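Local coordinates for protein succinic semialdehyde dehydrogenase (Streptococcus pyogenes MGAS1882, PDB 4YWV) that probably oxidises succinic semialdehyde to succinate with a nicotinamide cofactor, as a member of the aldehyde dehydrogenase family, and is crystallised with that substrate (4-oxobutanoic acid) bound, at residues D27-A32 with D197-G202; G123-V128 with N150-K155; L239-W244 with S394-H399; I356-I361 with D383-L388. All coordinates share one frame; numbering follows the deposited sequence.

Contact 1 of 4, residues D27-A32 with D197-G202; sequences DVLERA and DKRVVG
A three-residue salt-bridge network of Glu30, Asp197 and Arg199 fastens helix 22-41 to the turn that leads into strand 200-206 of the Rossmann-like domain. On the turn side, Arg199 grips Asp197 side-on: NE reaches the syn lone pair of Asp197 OD2 at 2.7 Å, while NH2 bonds to Asp197 OD1. Asp197 OD2 also accepts from the backbone N of Arg199, which makes an Asx turn, so one carboxylate orders both the loop and the guanidinium. Arg199 bends at chi3 (-65°), which folds the group back onto this acid and leaves NH1 directed at the helix. There Glu30 OE1 lies in the guanidinium plane and is met on its anti side by Arg199 NH1 at 2.9 Å. The arrangement illustrates how an arginine held by one acid can be presented to a second; its positive charge probably steadies both carboxylates. Leu29 supplies the apolar half. Its CB sits over one face of the guanidinium, 3.8 Å from Arg199 NH2, and its CD2 packs 3.6 Å from Asp197 CG. Nearer the sheet, Leu29 CD1 approaches Val200 CG2 at 4.3 Å.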
loop_
_atom_site.group_PDB
_atom_site.type_symbol
_atom_site.label_atom_id
_atom_site.label_comp_id
_atom_site.label_asym_id
_atom_site.label_seq_id
_atom_site.Cartn_x
_atom_site.Cartn_y
_atom_site.Cartn_z
ATOM N N ASP A 27 4.841 -14.129 -23.745
ATOM C CA ASP A 27 5.148 -15.487 -23.309
ATOM C C ASP A 27 5.663 -15.510 -21.880
ATOM O O ASP A 27 5.299 -16.391 -21.108
ATOM C CB ASP A 27 6.179 -16.138 -24.232
ATOM C CG ASP A 27 5.630 -16.412 -25.618
ATOM O OD1 ASP A 27 4.388 -16.443 -25.767
ATOM O OD2 ASP A 27 6.437 -16.611 -26.553
ATOM N N VAL A 28 6.507 -14.547 -21.524
ATOM C CA VAL A 28 7.050 -14.495 -20.169
ATOM C C VAL A 28 5.915 -14.281 -19.175
ATOM O O VAL A 28 5.843 -14.948 -18.142
ATOM C CB VAL A 28 8.093 -13.357 -20.011
ATOM C CG1 VAL A 28 8.470 -13.187 -18.544
ATOM C CG2 VAL A 28 9.336 -13.681 -20.821
ATOM N N LEU A 29 5.017 -13.361 -19.510
ATOM C CA LEU A 29 3.884 -13.051 -18.649
ATOM C C LEU A 29 2.911 -14.227 -18.495
ATOM O O LEU A 29 2.381 -14.456 -17.407
ATOM C CB LEU A 29 3.166 -11.817 -19.192
ATOM C CG LEU A 29 3.193 -10.548 -18.336
ATOM C CD1 LEU A 29 4.545 -10.314 -17.698
ATOM C CD2 LEU A 29 2.825 -9.388 -19.222
ATOM N N GLU A 30 2.679 -14.975 -19.574
ATOM C CA GLU A 30 1.780 -16.128 -19.514
ATOM C C GLU A 30 2.412 -17.268 -18.721
ATOM O O GLU A 30 1.719 -17.974 -17.998
ATOM C CB GLU A 30 1.418 -16.606 -20.929
ATOM C CG GLU A 30 0.450 -17.812 -21.002
ATOM C CD GLU A 30 -0.875 -17.602 -20.249
ATOM O OE1 GLU A 30 -1.214 -16.442 -19.914
ATOM O OE2 GLU A 30 -1.586 -18.607 -20.002
ATOM N N ARG A 31 3.723 -17.442 -18.859
ATOM C CA ARG A 31 4.438 -18.495 -18.142
ATOM C C ARG A 31 4.409 -18.239 -16.644
ATOM O O ARG A 31 4.205 -19.162 -15.852
ATOM C CB ARG A 31 5.895 -18.574 -18.606
ATOM C CG ARG A 31 6.750 -19.514 -17.768
ATOM C CD ARG A 31 8.167 -19.630 -18.304
ATOM N NE ARG A 31 8.953 -18.413 -18.112
ATOM C CZ ARG A 31 10.190 -18.236 -18.581
ATOM N NH1 ARG A 31 10.781 -19.200 -19.279
ATOM N NH2 ARG A 31 10.844 -17.103 -18.339
ATOM N N ALA A 32 4.620 -16.978 -16.271
ATOM C CA ALA A 32 4.629 -16.550 -14.875
ATOM C C ALA A 32 3.248 -16.665 -14.238
ATOM O O ALA A 32 3.118 -17.050 -13.077
ATOM C CB ALA A 32 5.116 -15.118 -14.780
ATOM N N ASP A 197 -1.318 -5.199 -17.852
ATOM C CA ASP A 197 -1.690 -6.607 -18.013
ATOM C C ASP A 197 -2.425 -7.157 -16.777
ATOM O O ASP A 197 -1.984 -6.960 -15.646
ATOM C CB ASP A 197 -0.427 -7.430 -18.265
ATOM C CG ASP A 197 -0.715 -8.772 -18.914
ATOM O OD1 ASP A 197 -0.758 -8.828 -20.166
ATOM O OD2 ASP A 197 -0.900 -9.763 -18.167
ATOM N N LYS A 198 -3.531 -7.863 -16.987
ATOM C CA LYS A 198 -4.301 -8.406 -15.865
ATOM C C LYS A 198 -3.558 -9.465 -15.068
ATOM O O LYS A 198 -3.891 -9.704 -13.912
ATOM C CB LYS A 198 -5.637 -8.988 -16.344
ATOM C CG LYS A 198 -5.518 -10.287 -17.121
ATOM C CD LYS A 198 -6.878 -10.787 -17.606
ATOM C CE LYS A 198 -7.827 -11.120 -16.451
ATOM N NZ LYS A 198 -9.142 -11.671 -16.933
ATOM N N ARG A 199 -2.558 -10.101 -15.679
ATOM C CA ARG A 199 -1.773 -11.135 -15.001
ATOM C C ARG A 199 -0.808 -10.562 -13.953
ATOM O O ARG A 199 -0.312 -11.280 -13.073
ATOM C CB ARG A 199 -1.007 -11.963 -16.032
ATOM C CG ARG A 199 -1.920 -12.822 -16.890
ATOM C CD ARG A 199 -1.231 -13.398 -18.110
ATOM N NE ARG A 199 -0.818 -12.348 -19.028
ATOM C CZ ARG A 199 -0.521 -12.550 -20.311
ATOM N NH1 ARG A 199 -0.597 -13.774 -20.823
ATOM N NH2 ARG A 199 -0.150 -11.528 -21.082
ATOM N N VAL A 200 -0.551 -9.264 -14.051
ATOM C CA VAL A 200 0.331 -8.584 -13.119
ATOM C C VAL A 200 -0.542 -7.921 -12.052
ATOM O O VAL A 200 -1.412 -7.106 -12.369
ATOM C CB VAL A 200 1.174 -7.545 -13.856
ATOM C CG1 VAL A 200 2.009 -6.753 -12.871
ATOM C CG2 VAL A 200 2.061 -8.242 -14.857
ATOM N N VAL A 201 -0.301 -8.270 -10.792
ATOM C CA VAL A 201 -1.104 -7.760 -9.681
ATOM C C VAL A 201 -0.445 -6.730 -8.772
ATOM O O VAL A 201 -1.021 -6.341 -7.753
ATOM C CB VAL A 201 -1.574 -8.922 -8.776
ATOM C CG1 VAL A 201 -2.326 -9.957 -9.595
ATOM C CG2 VAL A 201 -0.372 -9.563 -8.096
ATOM N N GLY A 202 0.757 -6.293 -9.120
ATOM C CA GLY A 202 1.437 -5.326 -8.281
ATOM C C GLY A 202 2.767 -4.869 -8.836
ATOM O O GLY A 202 3.341 -5.502 -9.726
#

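Contact 2 of 4, residues G123-V128 with N150-K155; sequences GVILAV and NPMVLK. With SSN (4-oxobutanoic acid), chain D.
Ile125 and Met152 begin the paired part of two neighbouring parallel strands, 124-128 and 152-155, joined through helix 134-148 in a beta-alpha-beta unit of the Rossmann-like domain. The paired backbone, from Pro151 O to Lys155 N, is the tight part. Four bonds alternate across the strands: Ile125 N to Pro151 O, Val153 N to Ile125 O, Ala127 N to Val153 O at 2.7 Å, and Lys155 N to Ala127 O. Side chains fill in around them. Val153 places CG2 between its own backbone N and carbonyl carbon (chi1 of CG1 -72°), so this methyl leans over the neighbouring strand, 3.5 Å from Leu126 CA, and meets Leu126 CD1 at 3.7 Å. Beside Ile125 and Ala127, Met152 SD rests 3.9 Å from Ala127 CB.

Two polar side chains depart from this pairing. Asn150 OD1 takes only a weak bond of 3.3 Å from Gly123 N; OD1 also accepts from Thr122 N, while ND2 bonds to Asn145 OD1 and Phe446 O. Lys155 bends at chi2 and leads away from strand 124-128 toward 4-oxobutanoic acid, which is hydrogen-bonded to Tyr188 OH. In related aldehyde dehydrogenases the lysine at this place contacts the adenine ribose of the cofactor, so the ligand probably lies in the cofactor site. The modelled approach of Lys155 NZ to the ligand is too close to trust. Lys155 NZ also makes a weak hydrogen bond to Tyr3 OH.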
loop_
_atom_site.group_PDB
_atom_site.type_symbol
_atom_site.label_atom_id
_atom_site.label_comp_id
_atom_site.label_asym_id
_atom_site.label_seq_id
_atom_site.Cartn_x
_atom_site.Cartn_y
_atom_site.Cartn_z
ATOM N N GLY A 123 -0.325 -12.938 -7.265
ATOM C CA GLY A 123 -0.026 -13.104 -8.672
ATOM C C GLY A 123 1.394 -12.721 -9.040
ATOM O O GLY A 123 2.315 -12.781 -8.214
ATOM N N VAL A 124 1.558 -12.322 -10.296
ATOM C CA VAL A 124 2.838 -11.920 -10.843
ATOM C C VAL A 124 3.153 -10.488 -10.431
ATOM O O VAL A 124 2.326 -9.582 -10.571
ATOM C CB VAL A 124 2.814 -12.028 -12.383
ATOM C CG1 VAL A 124 4.148 -11.642 -12.965
ATOM C CG2 VAL A 124 2.462 -13.446 -12.782
ATOM N N ILE A 125 4.355 -10.283 -9.909
ATOM C CA ILE A 125 4.760 -8.955 -9.477
ATOM C C ILE A 125 5.834 -8.378 -10.382
ATOM O O ILE A 125 6.767 -9.074 -10.783
ATOM C CB ILE A 125 5.313 -8.974 -8.032
ATOM C CG1 ILE A 125 4.229 -9.439 -7.068
ATOM C CG2 ILE A 125 5.802 -7.580 -7.644
ATOM C CD1 ILE A 125 2.971 -8.580 -7.099
ATOM N N LEU A 126 5.694 -7.102 -10.706
ATOM C CA LEU A 126 6.679 -6.435 -11.527
ATOM C C LEU A 126 7.613 -5.708 -10.586
ATOM O O LEU A 126 7.171 -5.044 -9.657
ATOM C CB LEU A 126 6.029 -5.419 -12.464
ATOM C CG LEU A 126 7.030 -4.428 -13.067
ATOM C CD1 LEU A 126 8.125 -5.202 -13.792
ATOM C CD2 LEU A 126 6.322 -3.461 -14.012
ATOM N N ALA A 127 8.908 -5.842 -10.832
ATOM C CA ALA A 127 9.897 -5.179 -10.011
ATOM C C ALA A 127 10.729 -4.285 -10.905
ATOM O O ALA A 127 11.253 -4.727 -11.925
ATOM C CB ALA A 127 10.786 -6.207 -9.315
ATOM N N VAL A 128 10.826 -3.018 -10.527
ATOM C CA VAL A 128 11.619 -2.045 -11.262
ATOM C C VAL A 128 12.751 -1.623 -10.330
ATOM O O VAL A 128 12.514 -0.964 -9.316
ATOM C CB VAL A 128 10.787 -0.820 -11.625
ATOM C CG1 VAL A 128 11.645 0.171 -12.392
ATOM C CG2 VAL A 128 9.587 -1.242 -12.454
ATOM N N ASN A 150 4.619 -15.411 -5.323
ATOM C CA ASN A 150 4.358 -14.447 -6.399
ATOM C C ASN A 150 5.462 -14.492 -7.451
ATOM O O ASN A 150 6.574 -14.028 -7.187
ATOM C CB ASN A 150 4.322 -13.008 -5.875
ATOM C CG ASN A 150 3.194 -12.752 -4.914
ATOM O OD1 ASN A 150 2.110 -13.335 -5.013
ATOM N ND2 ASN A 150 3.433 -11.844 -3.981
ATOM N N PRO A 151 5.185 -15.043 -8.649
ATOM C CA PRO A 151 6.267 -15.058 -9.637
ATOM C C PRO A 151 6.671 -13.605 -9.875
ATOM O O PRO A 151 5.883 -12.692 -9.622
ATOM C CB PRO A 151 5.613 -15.688 -10.866
ATOM C CG PRO A 151 4.579 -16.580 -10.283
ATOM C CD PRO A 151 3.991 -15.728 -9.171
ATOM N N MET A 152 7.883 -13.378 -10.363
ATOM C CA MET A 152 8.323 -12.009 -10.582
ATOM C C MET A 152 8.898 -11.689 -11.967
ATOM O O MET A 152 9.505 -12.539 -12.616
ATOM C CB MET A 152 9.346 -11.651 -9.501
ATOM C CG MET A 152 9.728 -10.187 -9.444
ATOM S SD MET A 152 10.854 -9.871 -8.083
ATOM C CE MET A 152 9.658 -9.565 -6.758
ATOM N N VAL A 153 8.663 -10.462 -12.424
ATOM C CA VAL A 153 9.212 -9.983 -13.694
ATOM C C VAL A 153 10.006 -8.735 -13.322
ATOM O O VAL A 153 9.518 -7.855 -12.600
ATOM C CB VAL A 153 8.124 -9.655 -14.766
ATOM C CG1 VAL A 153 7.518 -10.947 -15.271
ATOM C CG2 VAL A 153 7.053 -8.725 -14.201
ATOM N N LEU A 154 11.242 -8.682 -13.805
ATOM C CA LEU A 154 12.152 -7.605 -13.473
ATOM C C LEU A 154 12.546 -6.689 -14.604
ATOM O O LEU A 154 12.910 -7.138 -15.692
ATOM C CB LEU A 154 13.428 -8.198 -12.860
ATOM C CG LEU A 154 14.670 -7.306 -12.762
ATOM C CD1 LEU A 154 14.436 -6.193 -11.747
ATOM C CD2 LEU A 154 15.870 -8.157 -12.364
ATOM N N LYS A 155 12.480 -5.394 -14.313
ATOM C CA LYS A 155 12.876 -4.355 -15.247
ATOM C C LYS A 155 14.002 -3.672 -14.494
ATOM O O LYS A 155 13.760 -2.890 -13.582
ATOM C CB LYS A 155 11.732 -3.380 -15.485
ATOM C CG LYS A 155 11.927 -2.478 -16.687
ATOM C CD LYS A 155 13.041 -1.486 -16.464
ATOM C CE LYS A 155 13.253 -0.615 -17.676
ATOM N NZ LYS A 155 14.592 0.013 -17.613
HETATM C C1 SSN D . 16.789 2.954 -17.061
HETATM O O1 SSN D . 16.462 2.814 -15.852
HETATM C C2 SSN D . 16.578 1.858 -18.078
HETATM O O2 SSN D . 17.309 4.014 -17.460
HETATM C C3 SSN D . 15.837 2.411 -19.288
HETATM C C4 SSN D . 15.781 1.379 -20.410
HETATM O O4 SSN D . 15.027 1.502 -21.364
#

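Contact 3 of 4, residues L239-W244 with S394-H399; sequences LDDADW and SSNQEH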
loop_
_atom_site.group_PDB
_atom_site.type_symbol
_atom_site.label_atom_id
_atom_site.label_comp_id
_atom_site.label_asym_id
_atom_site.label_seq_id
_atom_site.Cartn_x
_atom_site.Cartn_y
_atom_site.Cartn_z
ATOM N N LEU A 239 24.828 15.369 17.902
ATOM C CA LEU A 239 24.461 16.038 19.144
ATOM C C LEU A 239 25.672 16.509 19.942
ATOM O O LEU A 239 26.812 16.194 19.606
ATOM C CB LEU A 239 23.590 15.118 20.006
ATOM C CG LEU A 239 22.303 14.614 19.343
ATOM C CD1 LEU A 239 21.480 13.816 20.356
ATOM C CD2 LEU A 239 21.507 15.796 18.802
ATOM N N ASP A 240 25.413 17.259 21.008
ATOM C CA ASP A 240 26.475 17.803 21.851
ATOM C C ASP A 240 27.258 16.786 22.679
ATOM O O ASP A 240 28.369 17.075 23.118
ATOM C CB ASP A 240 25.905 18.889 22.776
ATOM C CG ASP A 240 24.815 18.366 23.703
ATOM O OD1 ASP A 240 24.358 17.215 23.513
ATOM O OD2 ASP A 240 24.409 19.113 24.621
ATOM N N ASP A 241 26.694 15.601 22.892
ATOM C CA ASP A 241 27.377 14.577 23.679
ATOM C C ASP A 241 27.865 13.430 22.807
ATOM O O ASP A 241 28.005 12.302 23.265
ATOM C CB ASP A 241 26.452 14.052 24.794
ATOM C CG ASP A 241 25.141 13.495 24.262
ATOM O OD1 ASP A 241 24.758 13.841 23.125
ATOM O OD2 ASP A 241 24.483 12.723 24.992
ATOM N N ALA A 242 28.137 13.733 21.546
ATOM C CA ALA A 242 28.606 12.723 20.611
ATOM C C ALA A 242 30.066 12.359 20.852
ATOM O O ALA A 242 30.890 13.211 21.187
ATOM C CB ALA A 242 28.419 13.209 19.180
ATOM N N ASP A 243 30.359 11.072 20.677
ATOM C CA ASP A 243 31.696 10.504 20.838
ATOM C C ASP A 243 32.438 10.733 19.524
ATOM O O ASP A 243 32.223 10.005 18.557
ATOM C CB ASP A 243 31.568 9.001 21.100
ATOM C CG ASP A 243 32.905 8.330 21.373
ATOM O OD1 ASP A 243 33.888 8.626 20.653
ATOM O OD2 ASP A 243 32.963 7.490 22.301
ATOM N N TRP A 244 33.311 11.733 19.486
ATOM C CA TRP A 244 34.031 12.042 18.257
ATOM C C TRP A 244 35.011 10.983 17.786
ATOM O O TRP A 244 35.389 10.962 16.615
ATOM C CB TRP A 244 34.715 13.408 18.378
ATOM C CG TRP A 244 33.706 14.507 18.286
ATOM C CD1 TRP A 244 32.678 14.755 19.159
ATOM C CD2 TRP A 244 33.541 15.426 17.205
ATOM N NE1 TRP A 244 31.880 15.761 18.678
ATOM C CE2 TRP A 244 32.388 16.193 17.479
ATOM C CE3 TRP A 244 34.251 15.673 16.025
ATOM C CZ2 TRP A 244 31.928 17.192 16.614
ATOM C CZ3 TRP A 244 33.797 16.664 15.165
ATOM C CH2 TRP A 244 32.645 17.411 15.464
ATOM N N SER A 394 25.140 10.388 19.261
ATOM C CA SER A 394 25.073 10.776 20.665
ATOM C C SER A 394 25.506 9.634 21.583
ATOM O O SER A 394 25.126 8.479 21.380
ATOM C CB SER A 394 23.644 11.189 21.018
ATOM O OG SER A 394 23.516 11.418 22.407
ATOM N N SER A 395 26.294 9.963 22.600
ATOM C CA SER A 395 26.764 8.953 23.536
ATOM C C SER A 395 25.632 8.478 24.451
ATOM O O SER A 395 25.646 7.342 24.925
ATOM C CB SER A 395 27.920 9.509 24.371
ATOM O OG SER A 395 27.517 10.647 25.113
ATOM N N ASN A 396 24.653 9.345 24.695
ATOM C CA ASN A 396 23.515 9.008 25.545
ATOM C C ASN A 396 22.459 8.339 24.673
ATOM O O ASN A 396 21.804 8.996 23.862
ATOM C CB ASN A 396 22.937 10.273 26.179
ATOM C CG ASN A 396 21.911 9.975 27.259
ATOM O OD1 ASN A 396 21.062 9.098 27.108
ATOM N ND2 ASN A 396 21.975 10.723 28.351
ATOM N N GLN A 397 22.296 7.031 24.851
ATOM C CA GLN A 397 21.346 6.255 24.062
ATOM C C GLN A 397 19.897 6.748 24.146
ATOM O O GLN A 397 19.221 6.878 23.123
ATOM C CB GLN A 397 21.409 4.783 24.472
ATOM C CG GLN A 397 20.708 3.853 23.494
ATOM C CD GLN A 397 20.230 2.565 24.136
ATOM O OE1 GLN A 397 19.310 2.568 24.965
ATOM N NE2 GLN A 397 20.852 1.451 23.758
ATOM N N GLU A 398 19.410 7.021 25.351
ATOM C CA GLU A 398 18.036 7.488 25.492
ATOM C C GLU A 398 17.885 8.838 24.812
ATOM O O GLU A 398 16.830 9.154 24.273
ATOM C CB GLU A 398 17.641 7.596 26.968
ATOM C CG GLU A 398 17.801 6.295 27.767
ATOM C CD GLU A 398 17.100 5.089 27.129
ATOM O OE1 GLU A 398 15.909 5.214 26.762
ATOM O OE2 GLU A 398 17.737 4.014 27.007
ATOM N N HIS A 399 18.951 9.627 24.834
ATOM C CA HIS A 399 18.941 10.947 24.210
ATOM C C HIS A 399 18.841 10.760 22.701
ATOM O O HIS A 399 18.060 11.421 22.017
ATOM C CB HIS A 399 20.234 11.694 24.542
ATOM C CG HIS A 399 20.227 13.134 24.132
ATOM N ND1 HIS A 399 21.365 13.914 24.137
ATOM C CD2 HIS A 399 19.218 13.942 23.729
ATOM C CE1 HIS A 399 21.056 15.140 23.754
ATOM N NE2 HIS A 399 19.760 15.183 23.500
HETATM O O HOH W 1 24.041 13.467 27.693
#
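Asp241 and His399 are brought together by different choices of chi1: the aspartate tucks its carboxylate between its own backbone N and carbonyl carbon (57°), whereas the histidine stretches its ring away from its backbone N (-171°). The carboxylate thereby faces the loop before helix 397-406 and collects donors. Ser394 OG bonds to Asp241 OD1 at 2.8 Å, from the syn side but well out of the carboxylate plane. Asp241 OD2 receives two weak bonds, from the backbone N of Asn396 and from His399 ND1 at 3.4 Å; the latter is long yet almost straight (177°), with the acid at the ring edge. A water donates to Asp241 OD2 as well. The carbonyl of Asp241 serves Ser395 twice: Ser395 N reaches Asp241 O at 3.0 Å from above the carbonyl plane, and Ser395 OG lies so near that the exact length is doubtful. Leu239 completes the site with a CH-pi contact, its CD1 lying 3.7 Å from the centroid of the His399 ring, over the face, and 3.5 Å from Ser394 CB. Asn396 is the N-cap of the helix, its OD1 accepting from His399 N, so the cap residue also holds the backbone of the histidine. The contact ties the loop between strand 235-238 and helix 244-256 to the one between strand 391-393 and helix 397-406, the two strands being neighbours in the seven-stranded sheet.

Contact 4 of 4, residues I356-I361 with D383-L388; sequences IYYQEI and DSNYGL
Tyr358 and Asp383 meet through the phenol, whose OH sits before both carboxylate oxygens, 2.7 Å from Asp383 OD2 and 2.8 Å from Asp383 OD1. Both bonds are weak, and which oxygen takes the single phenol proton is not settled; ring and carboxylate stand nearly perpendicular (88°). Tyr357 adds a weak bond from its OH to Asp383 OD2 at 3.3 Å. Its chi1 of -176° lays the ring beside that of Tyr358, with Tyr357 CD1 over one face of the neighbouring ring. Further along, Tyr386 turns an edge to the carbonyl of Tyr358, and its OH comes 4.0 Å from Glu360 CB.

Waters form the next layer. One donates to Tyr358 O and accepts from Asn385 N at 2.9 Å; another donates to Tyr357 O and, weakly, to Asp383 O. Within 383-388, Ser384 OG accepts from Tyr386 N at 2.8 Å in an ST turn that holds the backbone at Tyr386. Glu360 OE2 accepts from Gly232 N. In relatives the glutamate of this Glu-Ile-Phe-Gly-Pro sequence contacts the nicotinamide ribose; here a bound 4-oxobutanoic acid lies about 7 Å from its side chain. Asn385 OD1 is hydrogen-bonded to NZ of Lys198 of the second subunit. In the fold, the contact joins the loop leading to strand 365-371 with the chain leaving helix 374-382 toward the short strand 386-387.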
loop_
_atom_site.group_PDB
_atom_site.type_symbol
_atom_site.label_atom_id
_atom_site.label_comp_id
_atom_site.label_asym_id
_atom_site.label_seq_id
_atom_site.Cartn_x
_atom_site.Cartn_y
_atom_site.Cartn_z
ATOM N N ILE A 356 20.106 23.551 -4.294
ATOM C CA ILE A 356 20.784 22.369 -3.795
ATOM C C ILE A 356 20.339 22.045 -2.375
ATOM O O ILE A 356 20.300 20.881 -1.977
ATOM C CB ILE A 356 22.305 22.576 -3.837
ATOM C CG1 ILE A 356 22.736 22.732 -5.291
ATOM C CG2 ILE A 356 23.030 21.415 -3.197
ATOM C CD1 ILE A 356 22.265 21.606 -6.202
ATOM N N TYR A 357 19.989 23.075 -1.618
ATOM C CA TYR A 357 19.553 22.884 -0.241
ATOM C C TYR A 357 18.514 21.774 -0.136
ATOM O O TYR A 357 18.507 21.012 0.838
ATOM C CB TYR A 357 18.974 24.196 0.312
ATOM C CG TYR A 357 18.574 24.148 1.773
ATOM C CD1 TYR A 357 17.356 23.601 2.169
ATOM C CD2 TYR A 357 19.418 24.653 2.761
ATOM C CE1 TYR A 357 16.983 23.556 3.510
ATOM C CE2 TYR A 357 19.062 24.617 4.104
ATOM C CZ TYR A 357 17.842 24.068 4.474
ATOM O OH TYR A 357 17.479 24.039 5.806
ATOM N N TYR A 358 17.660 21.681 -1.156
ATOM C CA TYR A 358 16.584 20.695 -1.192
ATOM C C TYR A 358 16.790 19.544 -2.174
ATOM O O TYR A 358 15.895 18.734 -2.375
ATOM C CB TYR A 358 15.263 21.400 -1.517
ATOM C CG TYR A 358 14.736 22.252 -0.388
ATOM C CD1 TYR A 358 14.056 21.672 0.683
ATOM C CD2 TYR A 358 14.928 23.632 -0.376
ATOM C CE1 TYR A 358 13.573 22.442 1.739
ATOM C CE2 TYR A 358 14.450 24.419 0.679
ATOM C CZ TYR A 358 13.774 23.815 1.734
ATOM O OH TYR A 358 13.299 24.571 2.780
ATOM N N GLN A 359 17.965 19.463 -2.781
ATOM C CA GLN A 359 18.224 18.404 -3.747
ATOM C C GLN A 359 19.097 17.277 -3.212
ATOM O O GLN A 359 19.969 17.494 -2.373
ATOM C CB GLN A 359 18.878 18.991 -4.996
ATOM C CG GLN A 359 17.912 19.580 -5.995
ATOM C CD GLN A 359 18.622 20.145 -7.216
ATOM O OE1 GLN A 359 19.549 19.526 -7.762
ATOM N NE2 GLN A 359 18.185 21.319 -7.658
ATOM N N GLU A 360 18.844 16.070 -3.709
ATOM C CA GLU A 360 19.617 14.895 -3.329
ATOM C C GLU A 360 20.813 14.810 -4.284
ATOM O O GLU A 360 20.635 14.887 -5.502
ATOM C CB GLU A 360 18.756 13.634 -3.459
ATOM C CG GLU A 360 19.561 12.345 -3.634
ATOM C CD GLU A 360 18.698 11.094 -3.807
ATOM O OE1 GLU A 360 17.788 11.085 -4.672
ATOM O OE2 GLU A 360 18.942 10.107 -3.079
ATOM N N ILE A 361 22.024 14.675 -3.749
ATOM C CA ILE A 361 23.200 14.565 -4.611
ATOM C C ILE A 361 23.774 13.157 -4.567
ATOM O O ILE A 361 24.388 12.756 -3.586
ATOM C CB ILE A 361 24.318 15.570 -4.234
ATOM C CG1 ILE A 361 23.804 17.004 -4.359
ATOM C CG2 ILE A 361 25.501 15.407 -5.179
ATOM C CD1 ILE A 361 24.803 18.062 -3.944
ATOM N N ASP A 383 13.166 19.895 7.440
ATOM C CA ASP A 383 12.882 20.845 6.374
ATOM C C ASP A 383 13.408 20.221 5.091
ATOM O O ASP A 383 14.348 20.716 4.483
ATOM C CB ASP A 383 13.566 22.186 6.658
ATOM C CG ASP A 383 13.293 23.222 5.584
ATOM O OD1 ASP A 383 12.170 23.236 5.028
ATOM O OD2 ASP A 383 14.199 24.036 5.305
ATOM N N SER A 384 12.779 19.117 4.696
ATOM C CA SER A 384 13.168 18.358 3.513
ATOM C C SER A 384 11.977 17.710 2.828
ATOM O O SER A 384 10.956 17.435 3.462
ATOM C CB SER A 384 14.157 17.261 3.921
ATOM O OG SER A 384 14.309 16.297 2.899
ATOM N N ASN A 385 12.112 17.464 1.529
ATOM C CA ASN A 385 11.056 16.814 0.761
ATOM C C ASN A 385 11.252 15.307 0.846
ATOM O O ASN A 385 10.461 14.541 0.321
ATOM C CB ASN A 385 11.097 17.249 -0.707
ATOM C CG ASN A 385 10.576 18.664 -0.916
ATOM O OD1 ASN A 385 9.552 19.045 -0.348
ATOM N ND2 ASN A 385 11.268 19.441 -1.747
ATOM N N TYR A 386 12.315 14.887 1.518
ATOM C CA TYR A 386 12.618 13.469 1.667
ATOM C C TYR A 386 12.515 13.040 3.131
ATOM O O TYR A 386 12.508 13.877 4.041
ATOM C CB TYR A 386 14.030 13.191 1.156
ATOM C CG TYR A 386 14.235 13.515 -0.306
ATOM C CD1 TYR A 386 13.872 12.605 -1.301
ATOM C CD2 TYR A 386 14.810 14.727 -0.695
ATOM C CE1 TYR A 386 14.086 12.889 -2.644
ATOM C CE2 TYR A 386 15.028 15.023 -2.039
ATOM C CZ TYR A 386 14.668 14.096 -3.007
ATOM O OH TYR A 386 14.940 14.362 -4.329
ATOM N N GLY A 387 12.441 11.730 3.348
ATOM C CA GLY A 387 12.349 11.193 4.696
ATOM C C GLY A 387 12.640 9.701 4.670
ATOM O O GLY A 387 11.820 8.879 5.086
ATOM N N LEU A 388 13.823 9.353 4.180
ATOM C CA LEU A 388 14.208 7.958 4.074
ATOM C C LEU A 388 14.926 7.478 5.314
ATOM O O LEU A 388 14.327 6.836 6.168
ATOM C CB LEU A 388 15.092 7.743 2.847
ATOM C CG LEU A 388 15.417 6.287 2.529
ATOM C CD1 LEU A 388 14.128 5.509 2.338
ATOM C CD2 LEU A 388 16.271 6.218 1.285
HETATM O O HOH W 2 17.211 19.846 2.891
HETATM O O HOH W 3 14.504 18.070 -0.084
HETATM O O HOH W 4 16.830 16.035 -6.491
#

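How the contacts relate
Contacts 1 and 2 form one continuous region, their centres 8 Å apart: strand 124-128 is flanked in the same sheet by 152-155 and 200-206, and Val201 N lies 2.9 Å from Val124 O in a probable hydrogen bond. Contacts 3 and 4 belong to the other half of the chain, with centres 24 Å apart. Between the halves, contacts 2 and 4 come to about 13 Å at nearest atoms, probably across the cofactor cleft. Lys155 of contact 2 adjoins one 4-oxobutanoic acid, and the Val128 side chain is about 12 Å from another; Glu360 of contact 4 is about 7 Å from a bound molecule. Contacts 1 and 3 are the remote pair, about 51 Å between centres.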